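Local coordinates for protein macrophomate synthase intermolecular Diels-Alderase (Macrophoma commelinae, PDB 1IZC) that belongs to the HpcH/HpaI aldolase/citrate lyase family, has a TIM-barrel fold and binds a magnesium ion and pyruvic acid, at residues 19-24 and 159-164; 23-28 and 176-181; 181-186 and 204-209; 188-193 and 236-241. The protein carries 1 engineered substitution. One frame throughout, in Å; residues are numbered along the deposited sequence.

Overall arrangement
The four contacts follow one barrel of eight parallel strands from its N-terminal approach to its metal site. Contacts 1 and 2 share Thr-23 and Tyr-24, with centres about 12 Å apart, and join the loop before helix 28-37 to later parts of the chain. Contact 2 closes before contact 3 opens, but both use strand 179-184, which contact 3 pairs with its neighbour 205-207. Those two centres are about 19 Å apart. Contact 4 packs the helices outside these strands, about 9 Å from contact 3 between centres, and the segments of the two alternate along the chain. Contacts 1 and 4 lie farthest apart, about 38 Å between centres. One strand therefore leads from the N-terminal loop to the magnesium and pyruvic acid.

Contact 1. Residues 19-24 and 159-164; sequences SAMLTY and ADASLF
Met-21 lays its thioether end along the backbone of Ala-159, Asp-160 and Ala-161. CG stands anti to the carbonyl carbon (chi1 -58°), and the chain bends at chi3 (-58°). This bend brings Met-21 CE to 3.6 Å from Ala-159 O. Met-21 SD lies 3.6 Å from Ala-161 N, so most of what the sulfur and methyl touch is main chain. Nearer the root, Met-21 CG meets Ala-161 CB at 3.8 Å.

Ala-20 points its methyl into the same segment. Ala-20 CB rests 3.7 Å from Ala-161 CB and also touches the peptide linking Ala-161 to Ser-162. Beyond it, the branched end of Leu-163 approaches the backbone around Ser-19 and Ala-20, with Leu-163 CG 3.9 Å from Ala-20 N. That buried amide has no hydrogen-bonding partner in the model.

Both segments are loops of the TIM-barrel chain, one before helix 28-37 and the other between helices 129-139 and 171-177. Two waters join them through Ser-19 OG. One donates to Ala-161 O at 2.8 Å, and the other accepts from Leu-163 N at 3.0 Å. In the later loop, Ser-162 OG takes the amide hydrogen of Phe-164 in an ST turn and also bonds Asp-167. Leu-11 of a second subunit packs on Ala-20 and Leu-163.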
loop_
_atom_site.group_PDB
_atom_site.type_symbol
_atom_site.label_atom_id
_atom_site.label_comp_id
_atom_site.label_asym_id
_atom_site.label_seq_id
_atom_site.Cartn_x
_atom_site.Cartn_y
_atom_site.Cartn_z
ATOM N N SER A 19 8.704 13.036 25.205
ATOM C CA SER A 19 9.216 11.955 26.048
ATOM C C SER A 19 10.680 11.709 25.682
ATOM O O SER A 19 11.214 12.365 24.788
ATOM C CB SER A 19 8.413 10.675 25.822
ATOM O OG SER A 19 8.756 9.701 26.786
ATOM N N ALA A 20 11.325 10.766 26.363
ATOM C CA ALA A 20 12.727 10.464 26.080
ATOM C C ALA A 20 12.870 9.953 24.649
ATOM O O ALA A 20 13.884 10.187 24.004
ATOM C CB ALA A 20 13.260 9.424 27.063
ATOM N N MET A 21 11.860 9.227 24.175
ATOM C CA MET A 21 11.866 8.706 22.805
ATOM C C MET A 21 10.586 9.156 22.123
ATOM O O MET A 21 9.501 9.099 22.712
ATOM C CB MET A 21 11.964 7.183 22.805
ATOM C CG MET A 21 13.214 6.668 23.530
ATOM S SD MET A 21 13.551 4.947 23.177
ATOM C CE MET A 21 12.042 4.192 23.727
ATOM N N LEU A 22 10.701 9.576 20.869
ATOM C CA LEU A 22 9.542 10.096 20.153
ATOM C C LEU A 22 8.521 9.059 19.704
ATOM O O LEU A 22 7.506 9.404 19.099
ATOM C CB LEU A 22 10.013 10.960 18.978
ATOM C CG LEU A 22 10.844 12.179 19.409
ATOM C CD1 LEU A 22 11.310 12.920 18.166
ATOM C CD2 LEU A 22 10.028 13.108 20.307
ATOM N N THR A 23 8.799 7.797 20.016
ATOM C CA THR A 23 7.895 6.687 19.737
ATOM C C THR A 23 6.935 6.544 20.919
ATOM O O THR A 23 6.035 5.698 20.908
ATOM C CB THR A 23 8.659 5.366 19.584
ATOM O OG1 THR A 23 9.625 5.260 20.635
ATOM C CG2 THR A 23 9.362 5.307 18.232
ATOM N N TYR A 24 7.140 7.374 21.940
ATOM C CA TYR A 24 6.287 7.369 23.130
ATOM C C TYR A 24 5.543 8.691 23.244
ATOM O O TYR A 24 6.007 9.721 22.751
ATOM C CB TYR A 24 7.112 7.090 24.392
ATOM C CG TYR A 24 7.348 5.618 24.570
ATOM C CD1 TYR A 24 8.442 4.987 23.987
ATOM C CD2 TYR A 24 6.413 4.829 25.239
ATOM C CE1 TYR A 24 8.599 3.600 24.065
ATOM C CE2 TYR A 24 6.558 3.447 25.319
ATOM C CZ TYR A 24 7.655 2.837 24.731
ATOM O OH TYR A 24 7.815 1.463 24.826
ATOM N N ALA A 159 16.542 0.473 23.010
ATOM C CA ALA A 159 15.657 1.606 22.769
ATOM C C ALA A 159 14.538 1.485 23.790
ATOM O O ALA A 159 13.494 0.907 23.504
ATOM C CB ALA A 159 15.092 1.552 21.339
ATOM N N ASP A 160 14.779 2.010 24.990
ATOM C CA ASP A 160 13.805 1.945 26.075
ATOM C C ASP A 160 13.912 3.119 27.040
ATOM O O ASP A 160 13.493 3.025 28.194
ATOM C CB ASP A 160 13.967 0.626 26.857
ATOM C CG ASP A 160 15.370 0.454 27.471
ATOM O OD1 ASP A 160 16.177 1.407 27.438
ATOM O OD2 ASP A 160 15.653 -0.647 28.016
ATOM N N ALA A 161 14.444 4.238 26.567
ATOM C CA ALA A 161 14.606 5.408 27.422
ATOM C C ALA A 161 13.276 5.972 27.892
ATOM O O ALA A 161 12.287 5.930 27.176
ATOM C CB ALA A 161 15.400 6.488 26.688
ATOM N N SER A 162 13.277 6.513 29.104
ATOM C CA SER A 162 12.077 7.100 29.702
ATOM C C SER A 162 12.501 8.312 30.526
ATOM O O SER A 162 13.643 8.393 30.976
ATOM C CB SER A 162 11.389 6.082 30.624
ATOM O OG SER A 162 10.385 6.710 31.420
ATOM N N LEU A 163 11.587 9.254 30.722
ATOM C CA LEU A 163 11.886 10.433 31.532
ATOM C C LEU A 163 11.807 10.055 33.000
ATOM O O LEU A 163 12.325 10.770 33.852
ATOM C CB LEU A 163 10.865 11.539 31.301
ATOM C CG LEU A 163 10.800 12.185 29.916
ATOM C CD1 LEU A 163 9.666 13.198 29.908
ATOM C CD2 LEU A 163 12.134 12.854 29.594
ATOM N N PHE A 164 11.145 8.937 33.281
ATOM C CA PHE A 164 10.956 8.485 34.660
ATOM C C PHE A 164 12.009 7.492 35.122
ATOM O O PHE A 164 12.555 6.739 34.326
ATOM C CB PHE A 164 9.560 7.880 34.811
ATOM C CG PHE A 164 8.464 8.841 34.472
ATOM C CD1 PHE A 164 8.083 9.045 33.150
ATOM C CD2 PHE A 164 7.868 9.609 35.470
ATOM C CE1 PHE A 164 7.126 10.008 32.825
ATOM C CE2 PHE A 164 6.911 10.575 35.158
ATOM C CZ PHE A 164 6.539 10.777 33.832
HETATM O O HOH W 1 9.963 7.316 26.352
HETATM O O HOH W 2 8.894 9.437 29.481
#

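Contact 2. Residues 23-28 and 176-181; sequences TYPGNL and NHVCII
A helix start in the N-terminal loop meets a helix end here, and the ring of His-177 is the main piece between them. His-177 ND1 donates to Pro-25 O at 2.8 Å in a nearly straight bond (176°). The oxygen lies in the ring plane, although the donor is off the carbonyl plane. Asn-27 covers one face of the same ring, with Asn-27 CB 3.6 Å from the centroid in a CH-pi contact. Its CG is anti to the backbone N (chi1 -161°), which lays the amide over the CD2-NE2 side, stacked with the planes 18° apart. A water 2.9 Å from Asn-27 ND2 accepts from it and also bonds His-177 NE2. The ring is thus held at both nitrogens and over one face.

Apolar contacts flank the ring. Leu-28 CG lies 3.8 Å from Cys-179 SG, and Pro-25 CG touches Val-178 CG2 at 4.0 Å. Asn-27 OD1 accepts from Gln-30 N, which makes Asn-27 the side-chain N-cap of helix 28-37. The short helix 171-177 leads through Val-178 into strand 179-184, and the N-terminal loop packs at the N-terminal end of this strand of the TIM barrel.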
loop_
_atom_site.group_PDB
_atom_site.type_symbol
_atom_site.label_atom_id
_atom_site.label_comp_id
_atom_site.label_asym_id
_atom_site.label_seq_id
_atom_site.Cartn_x
_atom_site.Cartn_y
_atom_site.Cartn_z
ATOM N N THR A 23 8.799 7.797 20.016
ATOM C CA THR A 23 7.895 6.687 19.737
ATOM C C THR A 23 6.935 6.544 20.919
ATOM O O THR A 23 6.035 5.698 20.908
ATOM C CB THR A 23 8.659 5.366 19.584
ATOM O OG1 THR A 23 9.625 5.260 20.635
ATOM C CG2 THR A 23 9.362 5.307 18.232
ATOM N N TYR A 24 7.140 7.374 21.940
ATOM C CA TYR A 24 6.287 7.369 23.130
ATOM C C TYR A 24 5.543 8.691 23.244
ATOM O O TYR A 24 6.007 9.721 22.751
ATOM C CB TYR A 24 7.112 7.090 24.392
ATOM C CG TYR A 24 7.348 5.618 24.570
ATOM C CD1 TYR A 24 8.442 4.987 23.987
ATOM C CD2 TYR A 24 6.413 4.829 25.239
ATOM C CE1 TYR A 24 8.599 3.600 24.065
ATOM C CE2 TYR A 24 6.558 3.447 25.319
ATOM C CZ TYR A 24 7.655 2.837 24.731
ATOM O OH TYR A 24 7.815 1.463 24.826
ATOM N N PRO A 25 4.374 8.687 23.908
ATOM C CA PRO A 25 3.613 9.932 24.029
ATOM C C PRO A 25 4.265 11.057 24.802
ATOM O O PRO A 25 4.893 10.833 25.838
ATOM C CB PRO A 25 2.315 9.487 24.699
ATOM C CG PRO A 25 2.796 8.417 25.639
ATOM C CD PRO A 25 3.775 7.623 24.734
ATOM N N GLY A 26 4.109 12.267 24.279
ATOM C CA GLY A 26 4.613 13.441 24.960
ATOM C C GLY A 26 3.664 13.697 26.121
ATOM O O GLY A 26 2.585 13.092 26.196
ATOM N N ASN A 27 4.033 14.604 27.018
ATOM C CA ASN A 27 3.195 14.845 28.192
ATOM C C ASN A 27 2.025 15.807 27.995
ATOM O O ASN A 27 2.082 16.974 28.413
ATOM C CB ASN A 27 4.059 15.323 29.360
ATOM C CG ASN A 27 3.357 15.149 30.693
ATOM O OD1 ASN A 27 2.141 14.971 30.734
ATOM N ND2 ASN A 27 4.116 15.206 31.787
ATOM N N LEU A 28 0.954 15.312 27.381
ATOM C CA LEU A 28 -0.229 16.131 27.151
ATOM C C LEU A 28 -0.879 16.472 28.493
ATOM O O LEU A 28 -1.469 17.542 28.653
ATOM C CB LEU A 28 -1.222 15.398 26.233
ATOM C CG LEU A 28 -2.583 16.069 26.007
ATOM C CD1 LEU A 28 -2.368 17.456 25.351
ATOM C CD2 LEU A 28 -3.469 15.178 25.128
ATOM N N ASN A 176 1.347 8.413 33.105
ATOM C CA ASN A 176 1.441 9.805 33.523
ATOM C C ASN A 176 1.221 10.818 32.398
ATOM O O ASN A 176 0.858 11.958 32.659
ATOM C CB ASN A 176 2.812 10.099 34.144
ATOM C CG ASN A 176 3.082 9.279 35.387
ATOM O OD1 ASN A 176 2.169 8.949 36.134
ATOM N ND2 ASN A 176 4.345 8.962 35.622
ATOM N N HIS A 177 1.443 10.407 31.154
ATOM C CA HIS A 177 1.319 11.348 30.034
ATOM C C HIS A 177 0.002 11.322 29.274
ATOM O O HIS A 177 -0.439 12.355 28.758
ATOM C CB HIS A 177 2.426 11.093 29.003
ATOM C CG HIS A 177 3.792 11.521 29.440
ATOM N ND1 HIS A 177 4.872 11.526 28.582
ATOM C CD2 HIS A 177 4.262 11.950 30.637
ATOM C CE1 HIS A 177 5.946 11.943 29.229
ATOM N NE2 HIS A 177 5.605 12.208 30.478
ATOM N N VAL A 178 -0.603 10.138 29.194
ATOM C CA VAL A 178 -1.821 9.924 28.411
ATOM C C VAL A 178 -3.111 10.467 29.013
ATOM O O VAL A 178 -3.379 10.282 30.205
ATOM C CB VAL A 178 -1.982 8.420 28.096
ATOM C CG1 VAL A 178 -3.278 8.175 27.322
ATOM C CG2 VAL A 178 -0.775 7.935 27.276
ATOM N N CYS A 179 -3.912 11.108 28.162
ATOM C CA CYS A 179 -5.175 11.734 28.569
ATOM C C CYS A 179 -6.423 11.150 27.919
ATOM O O CYS A 179 -6.378 10.658 26.780
ATOM C CB CYS A 179 -5.134 13.228 28.247
ATOM S SG CYS A 179 -3.763 14.129 29.009
ATOM N N ILE A 180 -7.536 11.222 28.654
ATOM C CA ILE A 180 -8.835 10.749 28.184
ATOM C C ILE A 180 -9.767 11.957 28.076
ATOM O O ILE A 180 -9.913 12.740 29.026
ATOM C CB ILE A 180 -9.482 9.713 29.143
ATOM C CG1 ILE A 180 -8.598 8.491 29.291
ATOM C CG2 ILE A 180 -10.814 9.253 28.575
ATOM C CD1 ILE A 180 -9.273 7.350 30.061
ATOM N N ILE A 181 -10.387 12.102 26.907
ATOM C CA ILE A 181 -11.289 13.202 26.616
ATOM C C ILE A 181 -12.638 12.711 26.079
ATOM O O ILE A 181 -12.753 12.337 24.907
ATOM C CB ILE A 181 -10.669 14.158 25.557
ATOM C CG1 ILE A 181 -9.339 14.715 26.070
ATOM C CG2 ILE A 181 -11.613 15.332 25.254
ATOM C CD1 ILE A 181 -8.124 13.948 25.563
HETATM O O HOH W 3 6.877 14.197 31.814
HETATM O O HOH W 4 2.150 13.981 34.033
#

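Contact 3. Residues 181-186 and 204-209; sequences IPQIES and GLMFGP. With MG (magnesium ion), chain B; PYR (pyruvic acid), chain C.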
loop_
_atom_site.group_PDB
_atom_site.type_symbol
_atom_site.label_atom_id
_atom_site.label_comp_id
_atom_site.label_asym_id
_atom_site.label_seq_id
_atom_site.Cartn_x
_atom_site.Cartn_y
_atom_site.Cartn_z
ATOM N N ILE A 181 -10.387 12.102 26.907
ATOM C CA ILE A 181 -11.289 13.202 26.616
ATOM C C ILE A 181 -12.638 12.711 26.079
ATOM O O ILE A 181 -12.753 12.337 24.907
ATOM C CB ILE A 181 -10.669 14.158 25.557
ATOM C CG1 ILE A 181 -9.339 14.715 26.070
ATOM C CG2 ILE A 181 -11.613 15.332 25.254
ATOM C CD1 ILE A 181 -8.124 13.948 25.563
ATOM N N PRO A 182 -13.672 12.696 26.932
ATOM C CA PRO A 182 -14.988 12.246 26.461
ATOM C C PRO A 182 -15.562 13.304 25.534
ATOM O O PRO A 182 -15.349 14.495 25.756
ATOM C CB PRO A 182 -15.818 12.177 27.742
ATOM C CG PRO A 182 -14.794 11.941 28.823
ATOM C CD PRO A 182 -13.662 12.857 28.397
ATOM N N GLN A 183 -16.286 12.877 24.505
ATOM C CA GLN A 183 -16.928 13.822 23.611
ATOM C C GLN A 183 -18.436 13.688 23.829
ATOM O O GLN A 183 -18.995 12.588 23.761
ATOM C CB GLN A 183 -16.549 13.536 22.156
ATOM C CG GLN A 183 -17.271 14.421 21.183
ATOM C CD GLN A 183 -16.689 14.346 19.793
ATOM O OE1 GLN A 183 -16.102 13.333 19.402
ATOM N NE2 GLN A 183 -16.861 15.414 19.031
ATOM N N ILE A 184 -19.074 14.815 24.127
ATOM C CA ILE A 184 -20.513 14.892 24.391
ATOM C C ILE A 184 -21.185 15.374 23.112
ATOM O O ILE A 184 -20.947 16.497 22.657
ATOM C CB ILE A 184 -20.791 15.905 25.529
ATOM C CG1 ILE A 184 -20.041 15.484 26.794
ATOM C CG2 ILE A 184 -22.291 15.988 25.817
ATOM C CD1 ILE A 184 -20.524 14.177 27.395
ATOM N N GLU A 185 -22.041 14.541 22.535
ATOM C CA GLU A 185 -22.656 14.921 21.271
ATOM C C GLU A 185 -24.023 14.315 21.029
ATOM O O GLU A 185 -24.386 13.977 19.899
ATOM C CB GLU A 185 -21.710 14.565 20.132
ATOM C CG GLU A 185 -21.199 13.146 20.158
ATOM C CD GLU A 185 -20.128 12.933 19.110
ATOM O OE1 GLU A 185 -20.126 13.721 18.154
ATOM O OE2 GLU A 185 -19.306 12.003 19.228
ATOM N N SER A 186 -24.786 14.180 22.101
ATOM C CA SER A 186 -26.134 13.648 21.989
ATOM C C SER A 186 -26.975 14.251 23.100
ATOM O O SER A 186 -26.439 14.776 24.077
ATOM C CB SER A 186 -26.141 12.125 22.114
ATOM O OG SER A 186 -25.725 11.706 23.402
ATOM N N GLY A 204 -10.140 16.169 29.918
ATOM C CA GLY A 204 -10.656 17.154 28.987
ATOM C C GLY A 204 -12.069 16.783 28.584
ATOM O O GLY A 204 -12.508 15.671 28.846
ATOM N N LEU A 205 -12.779 17.717 27.967
ATOM C CA LEU A 205 -14.145 17.469 27.494
ATOM C C LEU A 205 -14.318 18.141 26.140
ATOM O O LEU A 205 -13.854 19.265 25.937
ATOM C CB LEU A 205 -15.186 18.032 28.466
ATOM C CG LEU A 205 -15.539 17.127 29.648
ATOM C CD1 LEU A 205 -16.405 17.900 30.638
ATOM C CD2 LEU A 205 -16.262 15.876 29.143
ATOM N N MET A 206 -14.995 17.457 25.227
ATOM C CA MET A 206 -15.225 17.996 23.889
ATOM C C MET A 206 -16.701 17.884 23.553
ATOM O O MET A 206 -17.362 16.957 23.995
ATOM C CB MET A 206 -14.415 17.203 22.854
ATOM C CG MET A 206 -14.577 17.681 21.413
ATOM S SD MET A 206 -13.584 16.646 20.314
ATOM C CE MET A 206 -11.937 17.407 20.505
ATOM N N PHE A 207 -17.206 18.826 22.759
ATOM C CA PHE A 207 -18.608 18.795 22.352
ATOM C C PHE A 207 -18.636 18.476 20.858
ATOM O O PHE A 207 -17.691 18.794 20.133
ATOM C CB PHE A 207 -19.266 20.158 22.580
ATOM C CG PHE A 207 -20.777 20.110 22.637
ATOM C CD1 PHE A 207 -21.431 19.797 23.822
ATOM C CD2 PHE A 207 -21.543 20.375 21.505
ATOM C CE1 PHE A 207 -22.832 19.748 23.881
ATOM C CE2 PHE A 207 -22.941 20.329 21.561
ATOM C CZ PHE A 207 -23.581 20.015 22.749
ATOM N N GLY A 208 -19.702 17.820 20.414
ATOM C CA GLY A 208 -19.854 17.512 19.001
ATOM C C GLY A 208 -21.122 18.232 18.568
ATOM O O GLY A 208 -22.197 17.650 18.624
ATOM N N PRO A 209 -21.027 19.498 18.128
ATOM C CA PRO A 209 -22.204 20.274 17.707
ATOM C C PRO A 209 -23.062 19.625 16.623
ATOM O O PRO A 209 -24.287 19.618 16.708
ATOM C CB PRO A 209 -21.613 21.596 17.215
ATOM C CG PRO A 209 -20.221 21.639 17.775
ATOM C CD PRO A 209 -19.774 20.216 17.832
HETATM MG MG MG B . -19.564 13.530 16.157
HETATM C C PYR C . -19.584 16.410 15.830
HETATM O O PYR C . -20.414 15.484 15.746
HETATM O OXT PYR C . -19.853 17.626 15.672
HETATM C CA PYR C . -18.192 15.920 16.148
HETATM O O3 PYR C . -17.895 14.724 16.303
HETATM C CB PYR C . -17.189 16.992 16.272
HETATM O O HOH W 5 -18.509 11.682 16.677
HETATM O O HOH W 6 -19.013 13.469 13.956
#
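Strands 179-184 and 205-207 pair in parallel, and the closely packed part of the contact is their backbone. Met-206 N donates to Pro-182 O at 3.0 Å. Met-206 O in turn accepts from Ile-184 N at 2.7 Å. Gly-208 N then bonds Ile-184 O at 2.9 Å. Ile-184 O also sits over one face of the Phe-207 ring, offset toward its rim, 3.5 Å from Phe-207 CD1. Pro-182 and Leu-205 fill one side of the pair, with Pro-182 CB to Leu-205 CD2 at 4.0 Å.

The other end holds the bound groups and ordered water. Gln-183 CG is anti to the backbone N (chi1 176°), and the extended chain carries Gln-183 NE2 past Met-206 SD to 3.0 Å from O3 of pyruvic acid. Its OE1 bonds Arg-101, which also binds pyruvic acid. Glu-185 OE1 binds the magnesium ion at 2.1 Å. Two pyruvic acid oxygens, two waters and Asp-211 complete six ligands. Glu-185 OE2 accepts from one of those waters at 2.7 Å and from His-125 N, which fixes the turn of the carboxylate.

The site lies at the C-terminal ends of the strands, as is usual in TIM barrels. Strand 120-123 borders Ile-181 and Gln-183, while helices 193-197 and 230-245 pack on Ile-184 and Leu-205.

Contact 4. Residues 188-193 and 236-241; sequences KGVENV and MTKFST
Lys-238 stretches its aliphatic chain across Val-193 and Val-190 before its ammonium group reaches the end of helix 187-191. CG is anti to the backbone N (chi1 -175°), and every later torsion is extended, so the chain spans the gap between the helices. The Val-193 side chain runs past in the opposite direction, with Val-193 CG1 3.7 Å from Lys-238 CG. Val-190 CG1 meets Lys-238 CD more loosely, at 4.1 Å.

At the tip, Lys-238 NZ donates to Val-190 O at 2.9 Å. A second, weak bond runs from Lys-238 NZ to Glu-191 O at 3.1 Å. Val-190 O also accepts from Val-193 N, and the two donors reach it from opposite faces of its plane. The carbonyls at a helix C-terminus carry partial negative charge, which probably suits the ammonium group. The carboxylate of Glu-191 does not touch it: Glu-191 OE2 is 6.8 Å from Lys-238 NZ.

Deeper in, Val-193 CG2 comes within 4.1 Å of Phe-239 CD1. This branch is anti to the backbone N, while CG1 (chi1 72°) is the one turned to the lysine.

The Phe-239 ring meets Phe-207 edge-to-face and also touches Leu-205, Ile-184 and Ile-250. Val-190 likewise packs on Ile-184 and Phe-207. Val-193 begins helix 193-197. Helices 187-191 and 230-245 both pack against barrel strands 179-184 and 205-207, and the second also covers strand 250-253.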
loop_
_atom_site.group_PDB
_atom_site.type_symbol
_atom_site.label_atom_id
_atom_site.label_comp_id
_atom_site.label_asym_id
_atom_site.label_seq_id
_atom_site.Cartn_x
_atom_site.Cartn_y
_atom_site.Cartn_z
ATOM N N LYS A 188 -28.830 12.667 25.262
ATOM C CA LYS A 188 -28.593 11.923 26.497
ATOM C C LYS A 188 -27.237 12.287 27.100
ATOM O O LYS A 188 -27.076 12.297 28.323
ATOM C CB LYS A 188 -28.659 10.416 26.239
ATOM C CG LYS A 188 -30.070 9.895 26.006
ATOM C CD LYS A 188 -30.093 8.370 25.967
ATOM C CE LYS A 188 -31.523 7.842 25.897
ATOM N NZ LYS A 188 -31.574 6.351 25.833
ATOM N N GLY A 189 -26.259 12.579 26.242
ATOM C CA GLY A 189 -24.941 12.948 26.738
ATOM C C GLY A 189 -25.002 14.262 27.504
ATOM O O GLY A 189 -24.424 14.407 28.584
ATOM N N VAL A 190 -25.709 15.225 26.935
ATOM C CA VAL A 190 -25.865 16.526 27.564
ATOM C C VAL A 190 -26.651 16.375 28.867
ATOM O O VAL A 190 -26.322 16.991 29.883
ATOM C CB VAL A 190 -26.589 17.495 26.603
ATOM C CG1 VAL A 190 -27.055 18.750 27.353
ATOM C CG2 VAL A 190 -25.639 17.887 25.472
ATOM N N GLU A 191 -27.671 15.527 28.850
ATOM C CA GLU A 191 -28.478 15.328 30.045
ATOM C C GLU A 191 -27.676 14.736 31.204
ATOM O O GLU A 191 -28.007 14.949 32.375
ATOM C CB GLU A 191 -29.687 14.440 29.719
ATOM C CG GLU A 191 -30.561 15.026 28.610
ATOM C CD GLU A 191 -31.836 14.239 28.326
ATOM O OE1 GLU A 191 -31.762 13.003 28.133
ATOM O OE2 GLU A 191 -32.915 14.873 28.275
ATOM N N ASN A 192 -26.601 14.018 30.887
ATOM C CA ASN A 192 -25.786 13.392 31.923
ATOM C C ASN A 192 -24.384 14.013 32.012
ATOM O O ASN A 192 -23.480 13.421 32.601
ATOM C CB ASN A 192 -25.692 11.886 31.624
ATOM C CG ASN A 192 -25.169 11.075 32.797
ATOM O OD1 ASN A 192 -25.433 11.389 33.961
ATOM N ND2 ASN A 192 -24.433 10.007 32.493
ATOM N N VAL A 193 -24.207 15.212 31.463
ATOM C CA VAL A 193 -22.878 15.833 31.460
ATOM C C VAL A 193 -22.330 16.184 32.842
ATOM O O VAL A 193 -21.118 16.178 33.053
ATOM C CB VAL A 193 -22.838 17.092 30.543
ATOM C CG1 VAL A 193 -23.609 18.246 31.176
ATOM C CG2 VAL A 193 -21.393 17.502 30.287
ATOM N N MET A 236 -24.884 23.936 25.291
ATOM C CA MET A 236 -23.495 24.373 25.399
ATOM C C MET A 236 -23.217 25.016 26.755
ATOM O O MET A 236 -22.114 24.903 27.295
ATOM C CB MET A 236 -23.145 25.357 24.287
ATOM C CG MET A 236 -22.834 24.699 22.956
ATOM S SD MET A 236 -21.614 23.379 23.157
ATOM C CE MET A 236 -20.230 24.269 23.729
ATOM N N THR A 237 -24.218 25.691 27.306
ATOM C CA THR A 237 -24.046 26.321 28.602
ATOM C C THR A 237 -23.901 25.267 29.681
ATOM O O THR A 237 -23.040 25.384 30.556
ATOM C CB THR A 237 -25.232 27.236 28.947
ATOM O OG1 THR A 237 -25.232 28.356 28.054
ATOM C CG2 THR A 237 -25.117 27.735 30.383
ATOM N N LYS A 238 -24.740 24.239 29.622
ATOM C CA LYS A 238 -24.679 23.171 30.606
ATOM C C LYS A 238 -23.337 22.447 30.493
ATOM O O LYS A 238 -22.687 22.153 31.498
ATOM C CB LYS A 238 -25.824 22.189 30.396
ATOM C CG LYS A 238 -25.898 21.110 31.459
ATOM C CD LYS A 238 -27.043 20.146 31.190
ATOM C CE LYS A 238 -27.130 19.089 32.271
ATOM N NZ LYS A 238 -28.138 18.054 31.941
ATOM N N PHE A 239 -22.931 22.173 29.259
ATOM C CA PHE A 239 -21.664 21.503 28.990
ATOM C C PHE A 239 -20.461 22.301 29.501
ATOM O O PHE A 239 -19.628 21.774 30.246
ATOM C CB PHE A 239 -21.529 21.263 27.472
ATOM C CG PHE A 239 -20.153 20.815 27.027
ATOM C CD1 PHE A 239 -19.800 19.471 27.031
ATOM C CD2 PHE A 239 -19.219 21.754 26.581
ATOM C CE1 PHE A 239 -18.525 19.058 26.593
ATOM C CE2 PHE A 239 -17.944 21.363 26.146
ATOM C CZ PHE A 239 -17.598 20.014 26.149
ATOM N N SER A 240 -20.366 23.570 29.108
ATOM C CA SER A 240 -19.229 24.400 29.493
ATOM C C SER A 240 -19.165 24.665 30.987
ATOM O O SER A 240 -18.080 24.684 31.562
ATOM C CB SER A 240 -19.239 25.725 28.727
ATOM O OG SER A 240 -20.429 26.450 28.966
ATOM N N THR A 241 -20.321 24.873 31.609
ATOM C CA THR A 241 -20.364 25.115 33.047
ATOM C C THR A 241 -19.918 23.861 33.801
ATOM O O THR A 241 -19.203 23.953 34.805
ATOM C CB THR A 241 -21.787 25.513 33.497
ATOM O OG1 THR A 241 -22.162 26.729 32.839
ATOM C CG2 THR A 241 -21.823 25.743 35.003
#